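Beta-lactamase (Francisella tularensis subsp. tularensis, PDB 3P09) probably hydrolyses beta-lactam antibiotics, opening the lactam ring to a substituted beta-amino acid, as other class A beta-lactamases do. Local coordinates at residues D195-H198 with K199-I203; L118-A121 with A122-D126. One frame throughout, in Å; residues are numbered along the deposited sequence.

Overall arrangement
Both contacts lie in the helical part of a class A beta-lactamase. Contact 1 (195-203) is the start of helix 196-208, about 17 Å from the centre of the chain. Contact 2 (118-126) is the end of helix 115-123, about 11 Å from that centre, and it ends beside strand 225-232. Their centres are about 16 Å apart; the nearest atoms are about 5 Å apart and do not touch. Helix 66-80 packs against both, with Phe68 meeting Phe202 and Ile123. Contact 2 bears Ser125, which faces a sulfate in what is probably the active site, beside Ser64, Lys67 and Lys229. The sulfate of contact 1 sits apart, at a helix start.

Contact 1: residues D195-H198 with K199-I203; sequences DKKH and KDIFI. With SO4 (sulfate ion), chain C.
Lys199 N donates to Asp195 O over 2.8 Å and so closes the first turn of helix 196-208, an N-capped helix start in the helical region of the class A beta-lactamase fold. The next three backbone bonds follow the same i to i+4 pattern, ending with Phe202 N on His198 O. The well-packed side is built round Asp195 and His198. Asp195 is the N-cap residue. With chi1 at 60° its CG lies between its own N and carbonyl carbon, and OD1 reaches forward to the first turn. There OD1 accepts from His198 N at 3.0 Å, the capping bond, and from His198 ND1. The second partner of the imidazole is Asp78, on NE2, so carboxylates hold the ring at two nitrogens and fix its rotation. Ile201 follows on this side, its CG1 3.2 Å from Lys197 O, and packs on Leu75 of helix 66-80. Phe202 leads inward to Phe68 and Leu188.

The outer side is looser. Lys196 and Asp200 form a salt bridge one turn apart, NZ to OD2 at 2.8 Å, on the syn lone pair of OD2. The lysine is extended until its last bend at chi4, -54°, which turns NZ to the carboxylate. Lys197 lies alongside Ile201 and only brushes it, with NZ 4.0 Å from CD1. Lys199 is held more closely: its CG packs on Asp195 O, and its NZ bonds Gly191 O. A sulfate, probably from the crystallisation liquor, sits at the helix start and takes a 3.2 Å bond from Lys196 N to its O1. At the cap, His198 ND1 meets Asp195 OD1 at 2.7 Å, in the ring plane and on the syn side of the carboxylate, though 28° out of the carboxylate plane.

Contact 2: residues L118-A121 with A122-D126; sequences LNYA and AILSD. With SO4 (sulfate ion), chain F.
Ala122 N, Ile123 N and Leu124 N donate to Leu118 O, Asn119 O and Tyr120 O, the last regular bonds of helix 115-123. A Schellman motif then ends the helix. Asp126 N reaches back to Ala121 O at 2.9 Å, from above the carbonyl plane, and Ser125 N bonds Ala122 O at 2.8 Å. Ser125 takes positive phi, 77°, which turns the chain out of the helix.

Among the side chains, Leu124 lies over Tyr120. Its CD1 sits over one face of the ring, 4.2 Å from the centroid, a CH-pi contact, while CD2 comes 3.6 Å from Tyr120 OH. Tyr120 CG is anti to the backbone N, chi1 165°, which swings the ring along the helix to this leucine. Across the turn, Ala121 CB meets Asp126 CB at 3.7 Å. Asp126 starts the next helix as its N-cap. Its OD1 accepts from Ala129 N and Thr105 OG1, and OD2 from Ile104 N, so this buried carboxylate has several donors.

Ser125 points away from the packing. Its OG donates to sulfate O3 at 2.7 Å, and Thr230 and Thr232 bind the same ion. Lys67 NZ bonds Ser125 O. The site is consistent with an anion pocket where class A enzymes hold the substrate carboxylate, with the Schellman turn presenting the serine hydroxyl to it.

Contact 1: residues D195-H198 with K199-I203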
# COMPACT_ATOMS: atom_id res chain seq x y z
N ASP A 195 -4.00 -10.08 -15.93
CA ASP A 195 -3.58 -10.07 -17.33
C ASP A 195 -3.16 -8.66 -17.72
O ASP A 195 -3.26 -7.75 -16.91
CB ASP A 195 -4.66 -10.60 -18.26
CG ASP A 195 -5.94 -9.79 -18.19
OD1 ASP A 195 -5.91 -8.64 -17.71
OD2 ASP A 195 -6.98 -10.31 -18.65
N LYS A 196 -2.73 -8.48 -18.97
CA LYS A 196 -2.24 -7.17 -19.39
C LYS A 196 -3.24 -6.05 -19.12
O LYS A 196 -2.87 -5.02 -18.58
CB LYS A 196 -1.84 -7.16 -20.86
CG LYS A 196 -1.28 -5.81 -21.31
CD LYS A 196 -0.95 -5.79 -22.79
CE LYS A 196 -0.09 -4.58 -23.14
NZ LYS A 196 -0.71 -3.29 -22.71
N LYS A 197 -4.49 -6.23 -19.52
CA LYS A 197 -5.46 -5.16 -19.34
C LYS A 197 -5.60 -4.77 -17.87
O LYS A 197 -5.72 -3.59 -17.53
CB LYS A 197 -6.82 -5.53 -19.91
CG LYS A 197 -7.82 -4.39 -19.82
CD LYS A 197 -9.04 -4.62 -20.72
CE LYS A 197 -10.09 -5.47 -20.03
NZ LYS A 197 -10.56 -4.83 -18.77
N HIS A 198 -5.59 -5.77 -16.99
CA HIS A 198 -5.82 -5.50 -15.58
C HIS A 198 -4.58 -4.99 -14.85
O HIS A 198 -4.71 -4.21 -13.91
CB HIS A 198 -6.42 -6.71 -14.86
CG HIS A 198 -7.82 -7.02 -15.30
ND1 HIS A 198 -8.10 -7.72 -16.45
CD2 HIS A 198 -9.01 -6.70 -14.75
CE1 HIS A 198 -9.41 -7.83 -16.59
NE2 HIS A 198 -9.99 -7.22 -15.58
N LYS A 199 -3.40 -5.44 -15.29
CA LYS A 199 -2.17 -4.82 -14.81
C LYS A 199 -2.15 -3.32 -15.12
O LYS A 199 -1.85 -2.50 -14.26
CB LYS A 199 -0.93 -5.52 -15.39
CG LYS A 199 -0.70 -6.91 -14.80
CD LYS A 199 0.65 -7.49 -15.19
CE LYS A 199 0.60 -8.18 -16.52
NZ LYS A 199 1.69 -9.20 -16.59
N ASP A 200 -2.49 -2.96 -16.35
CA ASP A 200 -2.44 -1.56 -16.76
C ASP A 200 -3.39 -0.71 -15.91
O ASP A 200 -3.08 0.42 -15.54
CB ASP A 200 -2.75 -1.44 -18.26
CG ASP A 200 -1.61 -1.94 -19.14
OD1 ASP A 200 -0.47 -2.07 -18.64
OD2 ASP A 200 -1.85 -2.19 -20.35
N ILE A 201 -4.53 -1.28 -15.56
CA ILE A 201 -5.52 -0.58 -14.75
C ILE A 201 -5.00 -0.37 -13.35
O ILE A 201 -5.13 0.72 -12.76
CB ILE A 201 -6.84 -1.39 -14.71
CG1 ILE A 201 -7.53 -1.33 -16.08
CG2 ILE A 201 -7.76 -0.85 -13.62
CD1 ILE A 201 -8.70 -2.30 -16.24
N PHE A 202 -4.40 -1.42 -12.80
CA PHE A 202 -3.82 -1.36 -11.47
C PHE A 202 -2.73 -0.28 -11.41
O PHE A 202 -2.70 0.56 -10.51
CB PHE A 202 -3.24 -2.73 -11.12
CG PHE A 202 -2.60 -2.80 -9.76
CD1 PHE A 202 -3.38 -2.83 -8.62
CD2 PHE A 202 -1.22 -2.88 -9.64
CE1 PHE A 202 -2.81 -2.92 -7.36
CE2 PHE A 202 -0.63 -2.97 -8.38
CZ PHE A 202 -1.42 -2.99 -7.25
N ILE A 203 -1.84 -0.31 -12.38
CA ILE A 203 -0.76 0.66 -12.47
C ILE A 203 -1.29 2.09 -12.55
O ILE A 203 -0.79 2.99 -11.87
CB ILE A 203 0.10 0.37 -13.71
CG1 ILE A 203 1.01 -0.83 -13.43
CG2 ILE A 203 0.91 1.61 -14.11
CD1 ILE A 203 1.68 -1.40 -14.67
S SO4 C . -1.99 -12.35 -20.27
O1 SO4 C . -1.33 -11.05 -20.14
O2 SO4 C . -2.11 -12.99 -18.97
O3 SO4 C . -3.31 -12.15 -20.85
O4 SO4 C . -1.20 -13.22 -21.14

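Contact 2: residues L118-A121 with A122-D126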
# COMPACT_ATOMS: atom_id res chain seq x y z
N LEU A 118 -14.73 2.97 -7.39
CA LEU A 118 -14.46 2.69 -5.98
C LEU A 118 -13.02 2.23 -5.81
O LEU A 118 -12.40 2.53 -4.80
CB LEU A 118 -15.43 1.63 -5.44
CG LEU A 118 -16.86 2.15 -5.25
CD1 LEU A 118 -17.91 1.03 -5.31
CD2 LEU A 118 -16.95 2.91 -3.94
N ASN A 119 -12.50 1.50 -6.79
CA ASN A 119 -11.10 1.12 -6.77
C ASN A 119 -10.21 2.35 -6.72
O ASN A 119 -9.28 2.42 -5.93
CB ASN A 119 -10.72 0.31 -8.01
CG ASN A 119 -11.19 -1.12 -7.94
OD1 ASN A 119 -11.50 -1.65 -6.87
ND2 ASN A 119 -11.19 -1.78 -9.09
N TYR A 120 -10.50 3.31 -7.60
CA TYR A 120 -9.75 4.55 -7.66
C TYR A 120 -9.79 5.24 -6.31
O TYR A 120 -8.76 5.66 -5.78
CB TYR A 120 -10.34 5.45 -8.77
CG TYR A 120 -9.90 6.89 -8.73
CD1 TYR A 120 -10.65 7.85 -8.05
CD2 TYR A 120 -8.75 7.30 -9.38
CE1 TYR A 120 -10.25 9.19 -8.02
CE2 TYR A 120 -8.34 8.64 -9.35
CZ TYR A 120 -9.10 9.57 -8.68
OH TYR A 120 -8.69 10.90 -8.66
N ALA A 121 -10.98 5.34 -5.74
CA ALA A 121 -11.16 5.95 -4.42
C ALA A 121 -10.34 5.23 -3.34
O ALA A 121 -9.71 5.89 -2.52
CB ALA A 121 -12.63 5.92 -4.04
N ALA A 122 -10.39 3.90 -3.35
CA ALA A 122 -9.67 3.10 -2.35
C ALA A 122 -8.16 3.31 -2.43
O ALA A 122 -7.48 3.41 -1.40
CB ALA A 122 -10.00 1.61 -2.49
N ILE A 123 -7.64 3.38 -3.65
CA ILE A 123 -6.20 3.61 -3.83
C ILE A 123 -5.81 5.00 -3.37
O ILE A 123 -4.69 5.23 -2.91
CB ILE A 123 -5.79 3.39 -5.29
CG1 ILE A 123 -5.96 1.91 -5.67
CG2 ILE A 123 -4.36 3.86 -5.52
CD1 ILE A 123 -5.17 0.93 -4.78
N LEU A 124 -6.74 5.94 -3.48
CA LEU A 124 -6.56 7.26 -2.92
C LEU A 124 -6.87 7.27 -1.42
O LEU A 124 -6.94 8.34 -0.80
CB LEU A 124 -7.43 8.29 -3.65
CG LEU A 124 -6.71 9.01 -4.78
CD1 LEU A 124 -6.34 8.03 -5.90
CD2 LEU A 124 -7.57 10.14 -5.31
N SER A 125 -7.06 6.08 -0.86
CA SER A 125 -7.25 5.87 0.58
C SER A 125 -8.64 6.22 1.17
O SER A 125 -8.80 6.35 2.40
CB SER A 125 -6.11 6.51 1.40
OG SER A 125 -5.72 5.62 2.45
N ASP A 126 -9.63 6.35 0.31
CA ASP A 126 -11.02 6.57 0.72
C ASP A 126 -11.49 5.36 1.55
O ASP A 126 -11.54 4.23 1.05
CB ASP A 126 -11.88 6.73 -0.56
CG ASP A 126 -13.29 7.23 -0.27
OD1 ASP A 126 -14.03 6.56 0.48
OD2 ASP A 126 -13.65 8.30 -0.81
S SO4 F . -3.20 6.94 4.55
O1 SO4 F . -2.41 8.04 5.05
O2 SO4 F . -3.59 6.06 5.65
O3 SO4 F . -4.39 7.50 3.94
O4 SO4 F . -2.43 6.18 3.59